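Local coordinates for protein dehydrogenase (Chromobacterium violaceum, PDB 3Q2I) that probably oxidises the nucleotide-linked sugar UDP-GlcNAcA with an NAD cofactor, a step toward the bacterial sugar 2,3-diacetamido-2,3-dideoxy-D-mannuronic acid, at residues Ala17-Gly22 with Asp43-Asp48; Val79-Pro84 with Phe100-Glu105; Gln210-Thr215 with Thr225-Val230. All coordinates share one frame; numbering follows the deposited sequence.

Interaction 1: residues Ala17-Gly22 with Asp43-Asp48; sequences ALVGCG and DVCDID. With NAI (1,4-dihydronicotinamide adenine dinucleotide), chain B.
With CG swung opposite its backbone N (chi1 -157°), D46 lays its carboxylate across the gap to the backbone of C21, while the chi1 of -74° at C21 sends SG back over the neighbouring strand, where it packs on V44 CB and D46 CB. OD2 of D46 is gripped twice. C21 N donates to it from the anti side at 2.6 Å. The ribose hydroxyl O3B of NAI donates to the same D46 OD2 at 2.5 Å. OD1 takes the other ribose hydroxyl, O2B, at 2.7 Å, and also accepts from D48 N in an Asx turn, so the carboxylate is held against rotation by four donors. Behind this site, strands 17-19 and 43-45 run parallel, 7° apart, bonded from L18 N to D43 O and from G20 N to C45 O (2.8 Å). V19 CG2 touches C45 SG at 3.7 Å. The same V19 CG2 also meets C2A of the adenine, at 3.4 Å. G20 and G22 fit the Rossmann GxGxxA pattern; G22 CA approaches O5B of NAI within 3.4 Å. An acidic residue just past the end of the second strand, binding both adenosine ribose hydroxyls, is the classical Rossmann mark of NAD; its negative charge would be expected to disfavour the 2'-phosphate of NADP.

Interaction 2: residues Val79-Pro84 with Phe100-Glu105; sequences VILTTP and FHVMTE. With NAI (1,4-dihydronicotinamide adenine dinucleotide), chain B.
L81 CD1 packs on V102 CG1 at 3.8 Å on one face of the parallel Rossmann sheet, where strands 78-81 and 101-104 are joined by helix 88-97 in a beta-alpha-beta crossover; the leucine branch crosses the valine at a slant and also touches T104 CB. V79 puts CG2 beside its own backbone N, opposite the carbonyl carbon, which lets that methyl reach F100 CG, 3.8 Å away. On the other face I80 and M103 run side by side, pointing the same way; the methionine is extended through chi2 and then bends at chi3 (-39°), bringing CE to within 4.0 Å of I80 CG1. Four backbone bonds tie the two segments, one of them from E105 N to L81 O at 3.0 Å. Toward T82 and E105 the contact turns to the cofactor. T82 OG1 is within hydrogen-bonding reach of both G20 O and V19 O of the glycine-rich turn, which share its one proton, while its CG2 meets E105 CG at 3.7 Å. E105 is bent at chi2 (-66°), carrying its carboxylate away from the strand toward the nicotinamide; its OE1 is held by H28 and H304, which would fix the orientation of the group. The other oxygen, E105 OE2, accepts the carboxamide N7N of NAI at 2.8 Å, with a nearly straight N-H...O angle of 170°.

Interaction 3: residues Gln210-Thr215 with Thr225-Val230; sequences QAYTAT and TGTVSV. With NA (sodium ion), chain E.
Q210 and S229 pack closely at one end of this antiparallel pair: the amide N of the glutamine side chain, NE2, lies 3.5 Å from S229 CB, and the two backbones exchange a pair of hydrogen bonds, S229 N reaching Q210 O at 2.8 Å. The next hydrogen-bonded pair, Y212 with T227, repeats this exchange. Here the side chains run alongside each other, and T227 CG2 sits at the edge of the tyrosine ring, near its plane, 4.1 Å from CD2. This face, bearing Q210, Y212, T225, T227 and S229, is covered by a third subunit, whose S208 bonds to the Y212 hydroxyl; within the chain, R347 holds Q210 OE1 and N241 holds T227 OG1. The opposite face carries A211 and V228, with A211 CB against V228 CG2 at 3.9 Å, then T213 across from G226, a non-hydrogen-bonded pair. F188 and helix 325-344 lie over this side.

Toward A214 the ladder slackens, T225 N reaching A214 O only at 3.3 Å and a bent 138°. The watery side is the outer flank of T213. With chi1 at 65°, its OG1 stands between the backbone N and the carbonyl carbon, and from there chelates a sodium ion at 2.5 Å together with its own carbonyl O, which binds the metal at 2.4 Å. Waters fill the rest of the modelled shell, one of them at a doubtfully short distance; another, a long 2.9 Å from the sodium ion, also accepts from T213 N. The two strands form a beta hairpin in the mixed sheet of the C-terminal alpha/beta domain of this oxidoreductase family, a sheet that here presents one face to another subunit.

Along the chain the three contacts follow in series, each closing before the next opens. Interactions 1 and 2 each pair the strands of a beta-alpha-beta unit in the same parallel Rossmann sheet, their centres 10 Å apart; strands 14-19 and 78-81 are neighbours, so the units abut directly, and both reach NAI, interaction 1 at the adenosine ribose and interaction 2 as far as the nicotinamide. Interaction 3 belongs to the mixed sheet of the C-terminal domain, its centre 35 Å from that of interaction 1 and 29 Å from that of interaction 2, with no atoms touching. The Rossmann sheet, which carries these cofactor contacts, and the mixed sheet, which meets another subunit here, are separate sheets of the fold.

Interaction 1: residues Ala17-Gly22 with Asp43-Asp48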
loop_
_atom_site.group_PDB
_atom_site.type_symbol
_atom_site.label_atom_id
_atom_site.label_comp_id
_atom_site.label_asym_id
_atom_site.label_seq_id
_atom_site.Cartn_x
_atom_site.Cartn_y
_atom_site.Cartn_z
ATOM N N ALA A 17 27.101 34.852 23.902
ATOM C CA ALA A 17 26.238 34.605 25.050
ATOM C C ALA A 17 25.902 33.110 24.994
ATOM O O ALA A 17 25.992 32.480 23.904
ATOM C CB ALA A 17 24.963 35.421 24.980
ATOM N N LEU A 18 25.633 32.517 26.155
ATOM C CA LEU A 18 25.330 31.089 26.153
ATOM C C LEU A 18 24.091 30.746 26.973
ATOM O O LEU A 18 23.870 31.273 28.061
ATOM C CB LEU A 18 26.528 30.261 26.616
ATOM C CG LEU A 18 26.431 28.741 26.862
ATOM C CD1 LEU A 18 27.685 28.023 26.516
ATOM C CD2 LEU A 18 25.868 28.328 28.222
ATOM N N VAL A 19 23.242 29.860 26.456
ATOM C CA VAL A 19 22.070 29.441 27.220
ATOM C C VAL A 19 22.083 27.930 27.423
ATOM O O VAL A 19 22.343 27.170 26.473
ATOM C CB VAL A 19 20.733 29.931 26.573
ATOM C CG1 VAL A 19 20.624 29.504 25.130
ATOM C CG2 VAL A 19 19.532 29.528 27.386
ATOM N N GLY A 20 21.903 27.531 28.674
ATOM C CA GLY A 20 22.021 26.117 29.062
ATOM C C GLY A 20 23.349 25.703 29.663
ATOM O O GLY A 20 24.269 25.237 29.005
ATOM N N CYS A 21 23.446 25.924 30.974
ATOM C CA CYS A 21 24.737 25.834 31.604
ATOM C C CYS A 21 24.866 24.419 32.186
ATOM O O CYS A 21 24.934 24.240 33.415
ATOM C CB CYS A 21 24.765 26.825 32.778
ATOM S SG CYS A 21 24.898 28.540 32.197
ATOM N N GLY A 22 24.823 23.412 31.317
ATOM C CA GLY A 22 25.019 22.021 31.754
ATOM C C GLY A 22 26.335 21.384 31.363
ATOM O O GLY A 22 27.393 22.035 31.300
ATOM N N ASP A 43 27.605 36.786 28.683
ATOM C CA ASP A 43 26.310 36.583 29.295
ATOM C C ASP A 43 25.995 35.078 29.269
ATOM O O ASP A 43 26.334 34.422 28.284
ATOM C CB ASP A 43 25.241 37.308 28.480
ATOM C CG ASP A 43 25.356 38.808 28.594
ATOM O OD1 ASP A 43 24.853 39.343 29.615
ATOM O OD2 ASP A 43 25.947 39.416 27.679
ATOM N N VAL A 44 25.452 34.564 30.366
ATOM C CA VAL A 44 25.089 33.141 30.459
ATOM C C VAL A 44 23.682 33.055 31.013
ATOM O O VAL A 44 23.189 33.944 31.727
ATOM C CB VAL A 44 26.068 32.269 31.275
ATOM C CG1 VAL A 44 27.381 32.111 30.574
ATOM C CG2 VAL A 44 26.233 32.802 32.732
ATOM N N CYS A 45 22.973 31.973 30.645
ATOM C CA CYS A 45 21.579 31.847 31.018
ATOM C C CYS A 45 21.292 30.388 31.388
ATOM O O CYS A 45 21.726 29.472 30.678
ATOM C CB CYS A 45 20.674 32.224 29.838
ATOM S SG CYS A 45 18.936 31.897 30.153
ATOM N N ASP A 46 20.596 30.198 32.508
ATOM C CA ASP A 46 20.071 28.887 32.909
ATOM C C ASP A 46 18.850 29.023 33.800
ATOM O O ASP A 46 18.774 29.943 34.646
ATOM C CB ASP A 46 21.160 27.981 33.507
ATOM C CG ASP A 46 20.805 26.498 33.411
ATOM O OD1 ASP A 46 19.705 26.139 33.887
ATOM O OD2 ASP A 46 21.602 25.723 32.850
ATOM N N ILE A 47 17.835 28.179 33.596
ATOM C CA ILE A 47 16.644 28.285 34.439
ATOM C C ILE A 47 16.878 27.659 35.825
ATOM O O ILE A 47 16.001 27.738 36.697
ATOM C CB ILE A 47 15.390 27.647 33.773
ATOM C CG1 ILE A 47 15.642 26.163 33.480
ATOM C CG2 ILE A 47 14.951 28.456 32.566
ATOM C CD1 ILE A 47 14.362 25.409 33.067
ATOM N N ASP A 48 17.995 26.964 35.998
ATOM C CA ASP A 48 18.330 26.378 37.302
ATOM C C ASP A 48 19.359 27.285 37.998
ATOM O O ASP A 48 20.497 27.374 37.547
ATOM C CB ASP A 48 18.917 24.979 37.108
ATOM C CG ASP A 48 19.246 24.301 38.423
ATOM O OD1 ASP A 48 19.085 23.068 38.541
ATOM O OD2 ASP A 48 19.662 25.016 39.355
HETATM P PA NAI B . 22.384 19.032 30.369
HETATM O O1A NAI B . 21.121 18.461 30.869
HETATM O O2A NAI B . 23.742 18.723 31.141
HETATM O O5B NAI B . 22.340 20.604 30.215
HETATM C C5B NAI B . 21.049 21.082 30.468
HETATM C C4B NAI B . 21.138 22.585 30.697
HETATM O O4B NAI B . 20.111 23.352 30.046
HETATM C C3B NAI B . 20.771 22.494 32.180
HETATM O O3B NAI B . 21.722 23.209 32.982
HETATM C C2B NAI B . 19.302 22.944 32.251
HETATM O O2B NAI B . 18.925 23.534 33.489
HETATM C C1B NAI B . 19.343 23.982 31.105
HETATM N N9A NAI B . 18.037 24.384 30.637
HETATM C C8A NAI B . 16.970 23.560 30.368
HETATM N N7A NAI B . 15.995 24.287 29.898
HETATM C C5A NAI B . 16.398 25.592 29.740
HETATM C C6A NAI B . 15.794 26.791 29.308
HETATM N N6A NAI B . 14.497 26.834 28.841
HETATM N N1A NAI B . 16.516 27.924 29.348
HETATM C C2A NAI B . 17.752 27.899 29.803
HETATM N N3A NAI B . 18.389 26.811 30.232
HETATM C C4A NAI B . 17.709 25.645 30.232
HETATM O O3 NAI B . 22.582 18.528 28.871
HETATM P PN NAI B . 23.871 18.493 28.017
HETATM O O1N NAI B . 24.481 17.120 28.014
HETATM O O2N NAI B . 24.856 19.660 28.270
HETATM O O5D NAI B . 23.378 18.472 26.466
HETATM C C5D NAI B . 23.111 19.794 26.057
HETATM C C4D NAI B . 22.961 19.883 24.542
HETATM O O4D NAI B . 24.272 19.599 24.025
HETATM C C3D NAI B . 22.077 18.771 23.908
HETATM O O3D NAI B . 21.490 19.348 22.740
HETATM C C2D NAI B . 23.090 17.709 23.464
HETATM O O2D NAI B . 22.656 16.996 22.308
HETATM C C1D NAI B . 24.348 18.544 23.084
HETATM N N1N NAI B . 25.581 17.799 23.202
HETATM C C2N NAI B . 26.433 17.799 22.199
HETATM C C3N NAI B . 27.610 17.040 22.217
HETATM C C7N NAI B . 28.574 17.077 21.095
HETATM O O7N NAI B . 29.360 16.192 20.810
HETATM N N7N NAI B . 28.622 18.170 20.278
HETATM C C4N NAI B . 27.803 16.188 23.323
HETATM C C5N NAI B . 26.935 16.305 24.394
HETATM C C6N NAI B . 25.822 17.103 24.320
#

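Interaction 2: residues Val79-Pro84 with Phe100-Glu105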
loop_
_atom_site.group_PDB
_atom_site.type_symbol
_atom_site.label_atom_id
_atom_site.label_comp_id
_atom_site.label_asym_id
_atom_site.label_seq_id
_atom_site.Cartn_x
_atom_site.Cartn_y
_atom_site.Cartn_z
ATOM N N VAL A 79 24.767 33.766 19.961
ATOM C CA VAL A 79 24.103 33.180 21.127
ATOM C C VAL A 79 24.265 31.677 20.956
ATOM O O VAL A 79 23.956 31.144 19.880
ATOM C CB VAL A 79 22.600 33.517 21.240
ATOM C CG1 VAL A 79 21.963 32.807 22.456
ATOM C CG2 VAL A 79 22.398 35.029 21.453
ATOM N N ILE A 80 24.817 31.016 21.963
ATOM C CA ILE A 80 25.199 29.605 21.870
ATOM C C ILE A 80 24.087 28.826 22.579
ATOM O O ILE A 80 23.661 29.193 23.690
ATOM C CB ILE A 80 26.487 29.344 22.654
ATOM C CG1 ILE A 80 27.650 30.179 22.077
ATOM C CG2 ILE A 80 26.821 27.883 22.643
ATOM C CD1 ILE A 80 28.693 30.566 23.153
ATOM N N LEU A 81 23.564 27.776 21.926
ATOM C CA LEU A 81 22.466 27.001 22.521
ATOM C C LEU A 81 22.981 25.636 23.002
ATOM O O LEU A 81 23.319 24.761 22.188
ATOM C CB LEU A 81 21.380 26.745 21.444
ATOM C CG LEU A 81 20.880 28.017 20.783
ATOM C CD1 LEU A 81 19.701 27.648 19.816
ATOM C CD2 LEU A 81 20.420 29.009 21.808
ATOM N N THR A 82 23.109 25.471 24.319
ATOM C CA THR A 82 23.597 24.237 24.916
ATOM C C THR A 82 22.517 23.696 25.891
ATOM O O THR A 82 22.804 23.058 26.917
ATOM C CB THR A 82 24.974 24.442 25.622
ATOM O OG1 THR A 82 24.883 25.621 26.423
ATOM C CG2 THR A 82 26.130 24.545 24.654
ATOM N N THR A 83 21.264 23.916 25.520
ATOM C CA THR A 83 20.054 23.404 26.158
ATOM C C THR A 83 19.657 22.029 25.627
ATOM O O THR A 83 20.265 21.519 24.680
ATOM C CB THR A 83 18.896 24.363 25.892
ATOM O OG1 THR A 83 18.930 24.776 24.512
ATOM C CG2 THR A 83 19.025 25.631 26.785
ATOM N N PRO A 84 18.681 21.410 26.285
ATOM C CA PRO A 84 18.131 20.191 25.689
ATOM C C PRO A 84 17.803 20.333 24.190
ATOM O O PRO A 84 17.288 21.369 23.765
ATOM C CB PRO A 84 16.841 20.025 26.487
ATOM C CG PRO A 84 17.214 20.522 27.905
ATOM C CD PRO A 84 18.036 21.771 27.566
ATOM N N PHE A 100 20.277 38.112 16.388
ATOM C CA PHE A 100 21.548 37.451 16.718
ATOM C C PHE A 100 21.886 36.296 15.786
ATOM O O PHE A 100 20.982 35.535 15.377
ATOM C CB PHE A 100 21.526 36.904 18.148
ATOM C CG PHE A 100 21.313 37.958 19.215
ATOM C CD1 PHE A 100 22.412 38.587 19.801
ATOM C CD2 PHE A 100 20.035 38.330 19.601
ATOM C CE1 PHE A 100 22.214 39.559 20.766
ATOM C CE2 PHE A 100 19.836 39.329 20.561
ATOM C CZ PHE A 100 20.931 39.936 21.131
ATOM N N HIS A 101 23.153 36.161 15.430
ATOM C CA HIS A 101 23.716 34.882 14.993
ATOM C C HIS A 101 23.591 33.837 16.087
ATOM O O HIS A 101 23.619 34.147 17.294
ATOM C CB HIS A 101 25.206 35.058 14.654
ATOM C CG HIS A 101 25.483 36.204 13.738
ATOM N ND1 HIS A 101 25.114 36.208 12.409
ATOM C CD2 HIS A 101 26.094 37.396 13.962
ATOM C CE1 HIS A 101 25.545 37.317 11.834
ATOM N NE2 HIS A 101 26.117 38.066 12.762
ATOM N N VAL A 102 23.361 32.594 15.654
ATOM C CA VAL A 102 23.094 31.502 16.591
ATOM C C VAL A 102 24.103 30.400 16.338
ATOM O O VAL A 102 24.434 30.062 15.185
ATOM C CB VAL A 102 21.662 30.964 16.360
ATOM C CG1 VAL A 102 21.474 29.618 17.140
ATOM C CG2 VAL A 102 20.625 31.975 16.767
ATOM N N MET A 103 24.615 29.791 17.403
ATOM C CA MET A 103 25.400 28.577 17.260
ATOM C C MET A 103 24.635 27.527 18.058
ATOM O O MET A 103 24.507 27.676 19.267
ATOM C CB MET A 103 26.784 28.695 17.937
ATOM C CG MET A 103 27.556 27.375 17.914
ATOM S SD MET A 103 28.980 27.359 19.058
ATOM C CE MET A 103 29.408 29.042 18.692
ATOM N N THR A 104 24.083 26.505 17.410
ATOM C CA THR A 104 23.299 25.526 18.175
ATOM C C THR A 104 24.130 24.264 18.337
ATOM O O THR A 104 24.842 23.837 17.423
ATOM C CB THR A 104 21.934 25.181 17.480
ATOM O OG1 THR A 104 21.276 24.190 18.303
ATOM C CG2 THR A 104 22.221 24.591 16.080
ATOM N N GLU A 105 24.097 23.676 19.536
ATOM C CA GLU A 105 24.606 22.330 19.696
ATOM C C GLU A 105 23.792 21.349 18.814
ATOM O O GLU A 105 22.699 21.692 18.369
ATOM C CB GLU A 105 24.591 21.899 21.148
ATOM C CG GLU A 105 25.970 22.111 21.812
ATOM C CD GLU A 105 27.067 21.248 21.262
ATOM O OE1 GLU A 105 28.269 21.467 21.597
ATOM O OE2 GLU A 105 26.836 20.359 20.415
HETATM P PA NAI B . 22.384 19.032 30.369
HETATM O O1A NAI B . 21.121 18.461 30.869
HETATM O O2A NAI B . 23.742 18.723 31.141
HETATM O O5B NAI B . 22.340 20.604 30.215
HETATM C C5B NAI B . 21.049 21.082 30.468
HETATM C C4B NAI B . 21.138 22.585 30.697
HETATM O O4B NAI B . 20.111 23.352 30.046
HETATM C C3B NAI B . 20.771 22.494 32.180
HETATM O O3B NAI B . 21.722 23.209 32.982
HETATM C C2B NAI B . 19.302 22.944 32.251
HETATM O O2B NAI B . 18.925 23.534 33.489
HETATM C C1B NAI B . 19.343 23.982 31.105
HETATM N N9A NAI B . 18.037 24.384 30.637
HETATM C C8A NAI B . 16.970 23.560 30.368
HETATM N N7A NAI B . 15.995 24.287 29.898
HETATM C C5A NAI B . 16.398 25.592 29.740
HETATM C C6A NAI B . 15.794 26.791 29.308
HETATM N N6A NAI B . 14.497 26.834 28.841
HETATM N N1A NAI B . 16.516 27.924 29.348
HETATM C C2A NAI B . 17.752 27.899 29.803
HETATM N N3A NAI B . 18.389 26.811 30.232
HETATM C C4A NAI B . 17.709 25.645 30.232
HETATM O O3 NAI B . 22.582 18.528 28.871
HETATM P PN NAI B . 23.871 18.493 28.017
HETATM O O1N NAI B . 24.481 17.120 28.014
HETATM O O2N NAI B . 24.856 19.660 28.270
HETATM O O5D NAI B . 23.378 18.472 26.466
HETATM C C5D NAI B . 23.111 19.794 26.057
HETATM C C4D NAI B . 22.961 19.883 24.542
HETATM O O4D NAI B . 24.272 19.599 24.025
HETATM C C3D NAI B . 22.077 18.771 23.908
HETATM O O3D NAI B . 21.490 19.348 22.740
HETATM C C2D NAI B . 23.090 17.709 23.464
HETATM O O2D NAI B . 22.656 16.996 22.308
HETATM C C1D NAI B . 24.348 18.544 23.084
HETATM N N1N NAI B . 25.581 17.799 23.202
HETATM C C2N NAI B . 26.433 17.799 22.199
HETATM C C3N NAI B . 27.610 17.040 22.217
HETATM C C7N NAI B . 28.574 17.077 21.095
HETATM O O7N NAI B . 29.360 16.192 20.810
HETATM N N7N NAI B . 28.622 18.170 20.278
HETATM C C4N NAI B . 27.803 16.188 23.323
HETATM C C5N NAI B . 26.935 16.305 24.394
HETATM C C6N NAI B . 25.822 17.103 24.320
#

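Interaction 3: residues Gln210-Thr215 with Thr225-Val230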
loop_
_atom_site.group_PDB
_atom_site.type_symbol
_atom_site.label_atom_id
_atom_site.label_comp_id
_atom_site.label_asym_id
_atom_site.label_seq_id
_atom_site.Cartn_x
_atom_site.Cartn_y
_atom_site.Cartn_z
ATOM N N GLN A 210 16.178 2.078 5.029
ATOM C CA GLN A 210 15.218 1.129 5.628
ATOM C C GLN A 210 15.730 0.816 7.030
ATOM O O GLN A 210 16.863 0.348 7.158
ATOM C CB GLN A 210 15.252 -0.198 4.853
ATOM C CG GLN A 210 14.826 -0.007 3.428
ATOM C CD GLN A 210 15.258 -1.157 2.502
ATOM O OE1 GLN A 210 14.691 -1.338 1.435
ATOM N NE2 GLN A 210 16.272 -1.919 2.910
ATOM N N ALA A 211 14.951 1.069 8.072
ATOM C CA ALA A 211 15.479 1.029 9.436
ATOM C C ALA A 211 14.635 0.166 10.370
ATOM O O ALA A 211 13.438 -0.031 10.116
ATOM C CB ALA A 211 15.717 2.428 9.998
ATOM N N TYR A 212 15.288 -0.405 11.401
ATOM C CA TYR A 212 14.591 -0.988 12.541
ATOM C C TYR A 212 15.210 -0.311 13.775
ATOM O O TYR A 212 16.419 -0.098 13.820
ATOM C CB TYR A 212 14.852 -2.494 12.742
ATOM C CG TYR A 212 14.289 -3.414 11.692
ATOM C CD1 TYR A 212 12.980 -3.847 11.786
ATOM C CD2 TYR A 212 15.121 -3.969 10.732
ATOM C CE1 TYR A 212 12.462 -4.682 10.811
ATOM C CE2 TYR A 212 14.616 -4.857 9.779
ATOM C CZ TYR A 212 13.308 -5.243 9.880
ATOM O OH TYR A 212 12.753 -6.072 8.919
ATOM N N THR A 213 14.345 0.061 14.709
ATOM C CA THR A 213 14.875 0.453 16.016
ATOM C C THR A 213 14.041 -0.142 17.138
ATOM O O THR A 213 12.935 -0.617 16.929
ATOM C CB THR A 213 14.819 1.979 16.179
ATOM O OG1 THR A 213 13.477 2.433 16.206
ATOM C CG2 THR A 213 15.618 2.735 15.132
ATOM N N ALA A 214 14.613 -0.157 18.351
ATOM C CA ALA A 214 13.908 -0.829 19.439
ATOM C C ALA A 214 14.435 -0.260 20.740
ATOM O O ALA A 214 15.563 0.251 20.745
ATOM C CB ALA A 214 14.210 -2.320 19.399
ATOM N N THR A 215 13.636 -0.435 21.796
ATOM C CA THR A 215 14.149 -0.145 23.149
ATOM C C THR A 215 14.230 -1.528 23.761
ATOM O O THR A 215 13.184 -2.076 24.191
ATOM C CB THR A 215 13.136 0.688 23.929
ATOM O OG1 THR A 215 12.872 1.904 23.208
ATOM C CG2 THR A 215 13.729 1.066 25.281
ATOM N N THR A 225 18.766 0.803 20.556
ATOM C CA THR A 225 19.385 -0.128 19.611
ATOM C C THR A 225 18.749 0.106 18.239
ATOM O O THR A 225 17.557 0.309 18.157
ATOM C CB THR A 225 19.086 -1.595 20.041
ATOM O OG1 THR A 225 19.618 -1.805 21.370
ATOM C CG2 THR A 225 19.710 -2.627 19.090
ATOM N N GLY A 226 19.536 0.022 17.171
ATOM C CA GLY A 226 18.938 0.223 15.839
ATOM C C GLY A 226 19.858 -0.236 14.747
ATOM O O GLY A 226 21.072 -0.310 14.914
ATOM N N THR A 227 19.297 -0.456 13.563
ATOM C CA THR A 227 20.077 -0.763 12.394
ATOM C C THR A 227 19.400 -0.114 11.185
ATOM O O THR A 227 18.172 0.008 11.165
ATOM C CB THR A 227 20.268 -2.289 12.210
ATOM O OG1 THR A 227 21.201 -2.510 11.152
ATOM C CG2 THR A 227 18.942 -3.081 11.963
ATOM N N VAL A 228 20.217 0.414 10.285
ATOM C CA VAL A 228 19.636 1.052 9.099
ATOM C C VAL A 228 20.359 0.546 7.872
ATOM O O VAL A 228 21.591 0.593 7.861
ATOM C CB VAL A 228 19.689 2.571 9.183
ATOM C CG1 VAL A 228 21.097 3.102 9.424
ATOM C CG2 VAL A 228 19.008 3.191 7.965
ATOM N N SER A 229 19.600 0.108 6.858
ATOM C CA SER A 229 20.076 -0.228 5.509
ATOM C C SER A 229 20.033 1.095 4.712
ATOM O O SER A 229 19.008 1.804 4.773
ATOM C CB SER A 229 19.021 -1.228 4.911
ATOM O OG SER A 229 18.977 -2.394 5.675
ATOM N N VAL A 230 21.128 1.435 3.998
ATOM C CA VAL A 230 21.209 2.689 3.274
ATOM C C VAL A 230 21.546 2.441 1.795
ATOM O O VAL A 230 22.435 1.611 1.451
ATOM C CB VAL A 230 22.354 3.535 3.870
ATOM C CG1 VAL A 230 22.474 4.928 3.148
ATOM C CG2 VAL A 230 22.127 3.743 5.358
HETATM NA NA NA E . 11.319 1.111 16.391
HETATM O O HOH W 1 11.473 -0.426 13.960
HETATM O O HOH W 2 9.691 -0.044 16.444
HETATM O O HOH W 3 10.110 3.294 16.064
HETATM O O HOH W 4 11.565 2.203 18.461
#